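Local coordinates for protein negative regulator of ofd1 (Schizosaccharomyces pombe, PDB 3MSV) that acts as a nuclear import adaptor and directly inhibits Ofd1, stabilising the Sre1 N-terminal transcription factor domain that drives hypoxic gene expression, at residues R174-K179 / I206-Q211; R233-L238 / A263-S268; S317-S322 / M347-I352. One frame throughout, in Å; residues are numbered along the deposited sequence. Where two conformers were deposited one is given.

Contact 1: R174-K179 / I206-Q211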
loop_
_atom_site.group_PDB
_atom_site.type_symbol
_atom_site.label_atom_id
_atom_site.label_comp_id
_atom_site.label_asym_id
_atom_site.label_seq_id
_atom_site.Cartn_x
_atom_site.Cartn_y
_atom_site.Cartn_z
ATOM N N ARG A 174 7.768 5.215 2.451
ATOM C CA ARG A 174 7.602 4.066 3.335
ATOM C C ARG A 174 7.759 4.458 4.800
ATOM O O ARG A 174 6.985 4.031 5.652
ATOM C CB ARG A 174 8.609 2.964 2.961
ATOM C CG ARG A 174 8.324 2.337 1.590
ATOM C CD ARG A 174 9.464 1.439 1.078
ATOM N NE ARG A 174 10.156 0.726 2.139
ATOM C CZ ARG A 174 9.694 -0.374 2.712
ATOM N NH1 ARG A 174 8.539 -0.886 2.333
ATOM N NH2 ARG A 174 10.380 -0.966 3.655
ATOM N N ALA A 175 8.758 5.285 5.094
ATOM C CA ALA A 175 9.009 5.714 6.464
ATOM C C ALA A 175 7.922 6.667 6.944
ATOM O O ALA A 175 7.500 6.584 8.100
ATOM C CB ALA A 175 10.367 6.379 6.570
ATOM N N TYR A 176 7.464 7.581 6.078
ATOM C CA TYR A 176 6.388 8.476 6.495
ATOM C C TYR A 176 5.144 7.655 6.811
ATOM O O TYR A 176 4.408 7.946 7.746
ATOM C CB TYR A 176 6.086 9.541 5.436
ATOM C CG TYR A 176 7.141 10.653 5.336
ATOM C CD1 TYR A 176 7.608 11.072 4.105
ATOM C CD2 TYR A 176 7.662 11.280 6.479
ATOM C CE1 TYR A 176 8.548 12.067 3.995
ATOM C CE2 TYR A 176 8.614 12.322 6.372
ATOM C CZ TYR A 176 9.053 12.690 5.123
ATOM O OH TYR A 176 9.993 13.681 4.948
ATOM N N LEU A 177 4.920 6.593 6.050
ATOM C CA LEU A 177 3.707 5.819 6.247
ATOM C C LEU A 177 3.771 4.977 7.516
ATOM O O LEU A 177 2.757 4.850 8.215
ATOM C CB LEU A 177 3.356 4.991 5.011
ATOM C CG LEU A 177 2.829 5.855 3.854
ATOM C CD1 LEU A 177 2.673 5.003 2.607
ATOM C CD2 LEU A 177 1.502 6.561 4.205
ATOM N N GLU A 178 4.944 4.429 7.840
ATOM C CA GLU A 178 5.073 3.712 9.118
ATOM C C GLU A 178 4.915 4.672 10.295
ATOM O O GLU A 178 4.409 4.307 11.361
ATOM C CB GLU A 178 6.409 2.973 9.232
ATOM C CG GLU A 178 6.616 1.874 8.218
ATOM C CD GLU A 178 5.617 0.722 8.335
ATOM O OE1 GLU A 178 5.017 0.502 9.428
ATOM O OE2 GLU A 178 5.435 0.024 7.310
ATOM N N LYS A 179 5.361 5.904 10.123
ATOM C CA LYS A 179 5.170 6.895 11.176
ATOM C C LYS A 179 3.656 7.108 11.413
ATOM O O LYS A 179 3.205 7.167 12.559
ATOM C CB LYS A 179 5.866 8.202 10.810
ATOM C CG LYS A 179 5.732 9.294 11.829
ATOM C CD LYS A 179 6.556 9.049 13.108
ATOM C CE LYS A 179 6.523 10.300 14.032
ATOM N NZ LYS A 179 7.167 10.050 15.381
ATOM N N ILE A 206 0.927 11.973 6.168
ATOM C CA ILE A 206 0.179 11.538 4.993
ATOM C C ILE A 206 0.515 12.417 3.806
ATOM O O ILE A 206 0.774 11.935 2.708
ATOM C CB ILE A 206 -1.339 11.618 5.222
ATOM C CG1 ILE A 206 -1.755 10.579 6.256
ATOM C CG2 ILE A 206 -2.061 11.415 3.906
ATOM C CD1 ILE A 206 -1.556 9.137 5.805
ATOM N N GLU A 207 0.534 13.721 4.035
ATOM C CA GLU A 207 0.885 14.668 2.982
ATOM C C GLU A 207 2.331 14.480 2.483
ATOM O O GLU A 207 2.613 14.608 1.289
ATOM C CB GLU A 207 0.656 16.105 3.473
ATOM C CG GLU A 207 0.937 17.186 2.422
ATOM C CD GLU A 207 0.685 18.612 2.931
ATOM O OE1 GLU A 207 0.591 18.808 4.159
ATOM O OE2 GLU A 207 0.568 19.546 2.104
ATOM N N LYS A 208 3.256 14.206 3.392
ATOM C CA LYS A 208 4.634 14.019 2.986
ATOM C C LYS A 208 4.768 12.705 2.201
ATOM O O LYS A 208 5.489 12.637 1.219
ATOM C CB LYS A 208 5.586 14.050 4.203
ATOM C CG LYS A 208 5.973 15.481 4.693
ATOM C CD LYS A 208 6.235 15.415 6.187
ATOM C CE LYS A 208 7.307 16.378 6.677
ATOM N NZ LYS A 208 7.218 17.702 6.018
ATOM N N ALA A 209 4.075 11.666 2.634
ATOM C CA ALA A 209 4.127 10.417 1.923
ATOM C C ALA A 209 3.625 10.611 0.509
ATOM O O ALA A 209 4.244 10.134 -0.433
ATOM C CB ALA A 209 3.312 9.363 2.625
ATOM N N ILE A 210 2.490 11.296 0.353
ATOM C CA ILE A 210 1.927 11.473 -0.981
ATOM C C ILE A 210 2.843 12.347 -1.812
ATOM O O ILE A 210 2.925 12.181 -3.012
ATOM C CB ILE A 210 0.540 12.124 -0.952
ATOM C CG1 ILE A 210 -0.457 11.216 -0.253
ATOM C CG2 ILE A 210 0.062 12.445 -2.372
ATOM C CD1 ILE A 210 -1.689 12.003 0.254
ATOM N N GLN A 211 3.541 13.277 -1.174
ATOM C CA GLN A 211 4.449 14.159 -1.909
ATOM C C GLN A 211 5.513 13.330 -2.664
ATOM O O GLN A 211 5.935 13.697 -3.760
ATOM C CB GLN A 211 5.109 15.172 -0.966
ATOM C CG GLN A 211 6.338 15.857 -1.578
ATOM C CD GLN A 211 7.007 16.863 -0.628
ATOM O OE1 GLN A 211 6.614 17.008 0.530
ATOM N NE2 GLN A 211 8.016 17.548 -1.120
#
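The ring of Tyr176 lies under the aliphatic stem of Lys208. CB of Lys208 sits over the middle of one face, 3.6 Å from the ring centroid and 14° off the normal, a CH-pi contact. Farther out, Lys208 CD comes within 3.9 Å of Tyr176 CE2, while bends at chi3 and chi4 carry the ammonium end away from the other helix. Near the root of the ring, the backbone N of Ala209 approaches CD1 of Tyr176 obliquely, at 3.9 Å. The ring takes up this place because its CG stands anti to the carbonyl carbon (chi1 -74°), and its hydroxyl is hydrogen-bonded to Gln156 beyond the two segments. Cut back to alanine, the residue would probably leave Lys208 CB without its aromatic platform, Gln156 without its phenol partner and a gap between the helices. Beside the ring, small Ala209 permits a close approach: its CB lies 4.0 Å from Tyr176 CB and 3.7 Å from Leu177 CD2. Leu177 CD2 also meets Ile206 CD1, at 4.3 Å. The two segments run nearly antiparallel, at 159°, and their axes approach to 8.4 Å, forming a tight hairpin pair in this all-helical protein. Helix 144-158 packs on Tyr176 through Ile152, helix 235-244 receives Leu177 on Leu235 and Leu238, and helix 14-32 touches Ile206 through Leu32.

Contact 2: R233-L238 / A263-S268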
loop_
_atom_site.group_PDB
_atom_site.type_symbol
_atom_site.label_atom_id
_atom_site.label_comp_id
_atom_site.label_asym_id
_atom_site.label_seq_id
_atom_site.Cartn_x
_atom_site.Cartn_y
_atom_site.Cartn_z
ATOM N N ARG A 233 4.083 -2.536 0.810
ATOM C CA ARG A 233 3.185 -2.904 1.898
ATOM C C ARG A 233 2.695 -1.691 2.704
ATOM O O ARG A 233 1.547 -1.634 3.110
ATOM C CB ARG A 233 3.869 -3.915 2.826
ATOM C CG ARG A 233 2.948 -4.576 3.842
ATOM C CD ARG A 233 3.323 -6.051 4.034
ATOM N NE ARG A 233 4.771 -6.256 4.063
ATOM C CZ ARG A 233 5.489 -6.340 5.179
ATOM N NH1 ARG A 233 4.884 -6.242 6.352
ATOM N NH2 ARG A 233 6.807 -6.515 5.122
ATOM N N PRO A 234 3.585 -0.712 2.954
ATOM C CA PRO A 234 3.118 0.451 3.725
ATOM C C PRO A 234 1.966 1.186 3.021
ATOM O O PRO A 234 1.220 1.924 3.658
ATOM C CB PRO A 234 4.361 1.338 3.814
ATOM C CG PRO A 234 5.518 0.375 3.722
ATOM C CD PRO A 234 5.046 -0.678 2.734
ATOM N N LEU A 235 1.810 0.972 1.719
ATOM C CA LEU A 235 0.674 1.569 1.005
ATOM C C LEU A 235 -0.673 1.156 1.618
ATOM O O LEU A 235 -1.668 1.859 1.445
ATOM C CB LEU A 235 0.711 1.215 -0.475
ATOM C CG LEU A 235 1.115 2.311 -1.456
ATOM C CD1 LEU A 235 2.073 3.358 -0.884
ATOM C CD2 LEU A 235 1.631 1.696 -2.738
ATOM N N TYR A 236 -0.708 0.037 2.337
ATOM C CA TYR A 236 -1.943 -0.374 3.025
ATOM C C TYR A 236 -2.340 0.602 4.131
ATOM O O TYR A 236 -3.527 0.781 4.397
ATOM C CB TYR A 236 -1.845 -1.801 3.597
ATOM C CG TYR A 236 -2.089 -2.887 2.563
ATOM C CD1 TYR A 236 -1.036 -3.666 2.066
ATOM C CD2 TYR A 236 -3.385 -3.137 2.074
ATOM C CE1 TYR A 236 -1.259 -4.666 1.102
ATOM C CE2 TYR A 236 -3.628 -4.142 1.110
ATOM C CZ TYR A 236 -2.557 -4.901 0.625
ATOM O OH TYR A 236 -2.795 -5.893 -0.330
ATOM N N ILE A 237 -1.347 1.202 4.790
ATOM C CA ILE A 237 -1.575 2.204 5.827
ATOM C C ILE A 237 -2.271 3.414 5.212
ATOM O O ILE A 237 -3.229 3.948 5.759
ATOM C CB ILE A 237 -0.231 2.658 6.458
ATOM C CG1 ILE A 237 0.471 1.455 7.114
ATOM C CG2 ILE A 237 -0.452 3.783 7.463
ATOM C CD1 ILE A 237 1.956 1.601 7.255
ATOM N N LEU A 238 -1.782 3.844 4.057
ATOM C CA LEU A 238 -2.387 4.972 3.373
ATOM C C LEU A 238 -3.815 4.656 2.936
ATOM O O LEU A 238 -4.694 5.509 3.035
ATOM C CB LEU A 238 -1.551 5.358 2.166
ATOM C CG LEU A 238 -2.006 6.552 1.322
ATOM C CD1 LEU A 238 -2.195 7.847 2.172
ATOM C CD2 LEU A 238 -1.003 6.752 0.189
ATOM N N ALA A 263 -1.579 2.773 -9.189
ATOM C CA ALA A 263 -0.542 2.887 -10.196
ATOM C C ALA A 263 0.786 2.293 -9.708
ATOM O O ALA A 263 1.497 1.640 -10.466
ATOM C CB ALA A 263 -0.390 4.327 -10.622
ATOM N N LEU A 264 1.104 2.493 -8.432
ATOM C CA LEU A 264 2.328 1.951 -7.867
ATOM C C LEU A 264 2.291 0.426 -7.742
ATOM O O LEU A 264 3.249 -0.264 -8.125
ATOM C CB LEU A 264 2.638 2.596 -6.514
ATOM C CG LEU A 264 3.143 4.041 -6.664
ATOM C CD1 LEU A 264 3.460 4.659 -5.310
ATOM C CD2 LEU A 264 4.370 4.083 -7.562
ATOM N N TRP A 265 1.203 -0.101 -7.192
ATOM C CA TRP A 265 1.084 -1.536 -7.094
ATOM C C TRP A 265 1.295 -2.183 -8.464
ATOM O O TRP A 265 2.047 -3.143 -8.590
ATOM C CB TRP A 265 -0.267 -1.945 -6.525
ATOM C CG TRP A 265 -0.367 -1.811 -5.024
ATOM C CD1 TRP A 265 -1.154 -0.937 -4.316
ATOM C CD2 TRP A 265 0.351 -2.588 -4.049
ATOM N NE1 TRP A 265 -0.977 -1.141 -2.952
ATOM C CE2 TRP A 265 -0.054 -2.144 -2.772
ATOM C CE3 TRP A 265 1.283 -3.620 -4.138
ATOM C CZ2 TRP A 265 0.447 -2.698 -1.599
ATOM C CZ3 TRP A 265 1.784 -4.169 -2.965
ATOM C CH2 TRP A 265 1.364 -3.708 -1.715
ATOM N N LEU A 266 0.624 -1.645 -9.479
ATOM C CA LEU A 266 0.698 -2.193 -10.824
ATOM C C LEU A 266 2.123 -2.106 -11.347
ATOM O O LEU A 266 2.686 -3.087 -11.849
ATOM C CB LEU A 266 -0.265 -1.440 -11.736
ATOM C CG LEU A 266 -1.631 -2.005 -12.161
ATOM C CD1 LEU A 266 -2.313 -2.853 -11.113
ATOM C CD2 LEU A 266 -2.554 -0.871 -12.660
ATOM N N LYS A 267 2.730 -0.932 -11.216
ATOM C CA LYS A 267 4.099 -0.765 -11.671
ATOM C C LYS A 267 5.087 -1.737 -11.037
ATOM O O LYS A 267 6.027 -2.180 -11.698
ATOM C CB LYS A 267 4.583 0.667 -11.452
ATOM C CG LYS A 267 6.022 0.855 -11.903
ATOM C CD LYS A 267 6.179 2.104 -12.700
ATOM C CE LYS A 267 5.884 3.322 -11.891
ATOM N NZ LYS A 267 6.407 4.480 -12.625
ATOM N N SER A 268 4.902 -2.072 -9.764
ATOM C CA SER A 268 5.855 -2.965 -9.113
ATOM C C SER A 268 5.923 -4.333 -9.808
ATOM O O SER A 268 6.807 -5.149 -9.518
ATOM C CB SER A 268 5.531 -3.140 -7.627
ATOM O OG SER A 268 4.361 -3.918 -7.426
#
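Leu235 and Trp265 run alongside each other in opposing senses, and the leucine supplies the CH-pi part of the contact. Its CD2 lies over one face of the indole, 4.1 Å from the centroid of the five-membered ring and 22° off the normal, displaced toward the rim. Leu235 CB adds a contact of 3.8 Å to Trp265 NE1. An aromatic pair follows: the rings of Tyr236 and Trp265 meet obliquely, with planes at 56°, and CE1 of Tyr236 comes within 3.8 Å of Trp265 CZ2. With CG swung beside its backbone N (chi1 -79°), Trp265 sends the benzo end of the indole out toward Arg233, whose backbone N lies 3.9 Å from Trp265 CH2. Purely aliphatic packing is smaller, Leu235 CD2 touching Leu264 CB at 4.0 Å as the two side chains meet crosswise. Within segment 263-268, Ser268 OG donates a hydrogen bond to Trp265 O at 2.7 Å. The indole thus reaches from helix 251-267 to helix 235-244 at the middle of this helical-repeat array, with helix 276-302 alongside, where Ala285 touches both aromatic side chains. Cohesion between the segments therefore rests on shape and dispersion, with the large indole spanning a backbone separation of 8.7 Å between the CA atoms of Leu235 and Trp265.

Contact 3: S317-S322 / M347-I352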
loop_
_atom_site.group_PDB
_atom_site.type_symbol
_atom_site.label_atom_id
_atom_site.label_comp_id
_atom_site.label_asym_id
_atom_site.label_seq_id
_atom_site.Cartn_x
_atom_site.Cartn_y
_atom_site.Cartn_z
ATOM N N SER A 317 -19.101 0.412 -10.926
ATOM C CA SER A 317 -17.903 0.528 -11.725
ATOM C C SER A 317 -16.681 -0.045 -10.986
ATOM O O SER A 317 -15.889 -0.775 -11.560
ATOM C CB SER A 317 -17.667 2.000 -12.038
ATOM O OG SER A 317 -16.695 2.107 -13.042
ATOM N N TRP A 318 -16.554 0.285 -9.708
ATOM C CA TRP A 318 -15.468 -0.229 -8.893
ATOM C C TRP A 318 -15.619 -1.715 -8.579
ATOM O O TRP A 318 -14.635 -2.464 -8.561
ATOM C CB TRP A 318 -15.374 0.566 -7.599
ATOM C CG TRP A 318 -14.806 1.918 -7.838
ATOM C CD1 TRP A 318 -15.453 3.108 -7.706
ATOM C CD2 TRP A 318 -13.482 2.225 -8.285
ATOM N NE1 TRP A 318 -14.616 4.139 -8.027
ATOM C CE2 TRP A 318 -13.399 3.628 -8.394
ATOM C CE3 TRP A 318 -12.359 1.451 -8.604
ATOM C CZ2 TRP A 318 -12.232 4.286 -8.803
ATOM C CZ3 TRP A 318 -11.196 2.104 -9.016
ATOM C CH2 TRP A 318 -11.144 3.511 -9.109
ATOM N N LEU A 319 -16.854 -2.119 -8.293
ATOM C CA LEU A 319 -17.197 -3.524 -8.122
ATOM C C LEU A 319 -16.801 -4.329 -9.353
ATOM O O LEU A 319 -16.290 -5.440 -9.225
ATOM C CB LEU A 319 -18.693 -3.653 -7.881
ATOM C CG LEU A 319 -19.245 -3.908 -6.467
ATOM C CD1 LEU A 319 -18.199 -3.895 -5.348
ATOM C CD2 LEU A 319 -20.410 -2.994 -6.142
ATOM N N ASN A 320 -17.042 -3.779 -10.548
ATOM C CA ASN A 320 -16.656 -4.461 -11.788
ATOM C C ASN A 320 -15.151 -4.432 -12.060
ATOM O O ASN A 320 -14.594 -5.394 -12.597
ATOM C CB ASN A 320 -17.433 -3.934 -13.000
ATOM C CG ASN A 320 -18.794 -4.616 -13.154
ATOM O OD1 ASN A 320 -18.899 -5.841 -13.110
ATOM N ND2 ASN A 320 -19.835 -3.819 -13.284
ATOM N N ASN A 321 -14.499 -3.324 -11.716
ATOM C CA ASN A 321 -13.041 -3.323 -11.667
ATOM C C ASN A 321 -12.546 -4.441 -10.736
ATOM O O ASN A 321 -11.565 -5.127 -11.031
ATOM C CB ASN A 321 -12.522 -1.963 -11.209
ATOM C CG ASN A 321 -12.747 -0.878 -12.248
ATOM O OD1 ASN A 321 -12.993 0.278 -11.912
ATOM N ND2 ASN A 321 -12.653 -1.245 -13.519
ATOM N N SER A 322 -13.248 -4.643 -9.627
ATOM C CA SER A 322 -12.928 -5.747 -8.729
ATOM C C SER A 322 -13.029 -7.131 -9.383
ATOM O O SER A 322 -12.136 -7.987 -9.203
ATOM C CB SER A 322 -13.807 -5.687 -7.491
ATOM O OG SER A 322 -13.684 -4.396 -6.902
ATOM N N MET A 347 -22.600 -10.405 -5.009
ATOM C CA MET A 347 -23.711 -10.102 -4.103
ATOM C C MET A 347 -23.829 -8.597 -3.897
ATOM O O MET A 347 -24.940 -8.059 -3.852
ATOM C CB MET A 347 -23.511 -10.803 -2.763
ATOM C CG MET A 347 -23.698 -12.307 -2.839
ATOM S SD MET A 347 -23.494 -13.101 -1.222
ATOM C CE MET A 347 -23.687 -14.821 -1.649
ATOM N N ASP A 348 -22.694 -7.902 -3.791
ATOM C CA ASP A 348 -22.759 -6.441 -3.664
ATOM C C ASP A 348 -23.354 -5.823 -4.915
ATOM O O ASP A 348 -24.134 -4.875 -4.828
ATOM C CB ASP A 348 -21.386 -5.810 -3.425
ATOM C CG ASP A 348 -20.882 -6.019 -2.013
ATOM O OD1 ASP A 348 -21.700 -6.303 -1.115
ATOM O OD2 ASP A 348 -19.655 -5.902 -1.818
ATOM N N LEU A 349 -22.944 -6.322 -6.080
ATOM C CA LEU A 349 -23.540 -5.866 -7.338
ATOM C C LEU A 349 -25.047 -6.144 -7.314
ATOM O O LEU A 349 -25.847 -5.263 -7.604
ATOM C CB LEU A 349 -22.871 -6.538 -8.533
ATOM C CG LEU A 349 -21.526 -5.937 -9.001
ATOM C CD1 LEU A 349 -20.743 -6.934 -9.858
ATOM C CD2 LEU A 349 -21.734 -4.584 -9.756
ATOM N N ALA A 350 -25.421 -7.360 -6.933
ATOM C CA ALA A 350 -26.832 -7.749 -6.840
ATOM C C ALA A 350 -27.580 -6.791 -5.934
ATOM O O ALA A 350 -28.703 -6.395 -6.213
ATOM C CB ALA A 350 -26.958 -9.168 -6.318
ATOM N N GLN A 351 -26.925 -6.388 -4.854
ATOM C CA GLN A 351 -27.563 -5.546 -3.856
ATOM C C GLN A 351 -27.901 -4.137 -4.333
ATOM O O GLN A 351 -28.877 -3.538 -3.865
ATOM C CB GLN A 351 -26.698 -5.458 -2.603
ATOM C CG GLN A 351 -27.352 -4.641 -1.516
ATOM C CD GLN A 351 -26.402 -4.328 -0.386
ATOM O OE1 GLN A 351 -25.773 -5.224 0.172
ATOM N NE2 GLN A 351 -26.292 -3.047 -0.038
ATOM N N ILE A 352 -27.108 -3.584 -5.241
ATOM C CA ILE A 352 -27.306 -2.187 -5.582
ATOM C C ILE A 352 -27.835 -1.934 -6.980
ATOM O O ILE A 352 -28.362 -0.865 -7.243
ATOM C CB ILE A 352 -26.019 -1.326 -5.359
ATOM C CG1 ILE A 352 -24.961 -1.585 -6.437
ATOM C CG2 ILE A 352 -25.452 -1.529 -3.960
ATOM C CD1 ILE A 352 -23.644 -0.843 -6.153
#
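Leu319 does most of the touching, meeting Asp348, Leu349 and Ile352 of the facing helix. Its conformation is unusual: chi1 of -103° and a nearly eclipsed chi2 of 5° are both away from the staggered positions, and with them CD2 comes to lie 4.0 Å from Asp348 CB and 3.9 Å from Ile352 CD1. The Ile352 pair meets tip to tip. Ile352 reaches it with CG1 wedged between the two backbone arms (chi1 74°), and with an extended chi2 that pushes CD1 forward from the last turn of helix 338-352. Leu349 takes a more ordinary rotamer and lies flank to flank with Leu319, pointing the other way, which brings its CD2 to 3.7 Å from Leu319 CB. Its two methyls then pass across the end of Asn320: CD1 of Leu349 lies 3.9 Å from Asn320 OD1, and CD2 is near the amide nitrogen. Asp348 meets Leu319 chiefly through its CB, set crosswise to it.

Within helix 308-332, Ser322 OG donates to Trp318 O at 2.7 Å, tying the hydroxyl to its own helix, and Ser322 N reaches the same oxygen from the opposite face of its plane. Trp318 points elsewhere and stacks on Phe293, and Ala294 of helix 276-302 also borders Leu319; Tyr362 of helix 356-375 touches Leu349. The two segments run nearly antiparallel, but their axes stay 10.1 Å apart, a spacing filled by leucine and isoleucine branches. The interface is thus held by branched aliphatic groups, with Asp348 contributing mainly its CB at the margin and Asn320 laying its amide against the Leu349 methyls, a van der Waals contact.

Along the chain the three contacts come in series, none nested in or crossing another. Contact 1 closes first, across 26 intervening residues, pairing helices 166-189 and 198-217. Helix 235-244 follows next, and contact 2 joins it to helix 251-267 over 24 residues, bridging the N-terminal and C-terminal family regions near the centre of the chain. These two contacts touch: Pro234 and Ile237 pack against residues 174-179. Contact 3, again spanning 24 residues, pairs helices 308-332 and 338-352, its centre about 23 Å from that of contact 2. Helix 276-302, which borders both, links them in an elongated array of helices.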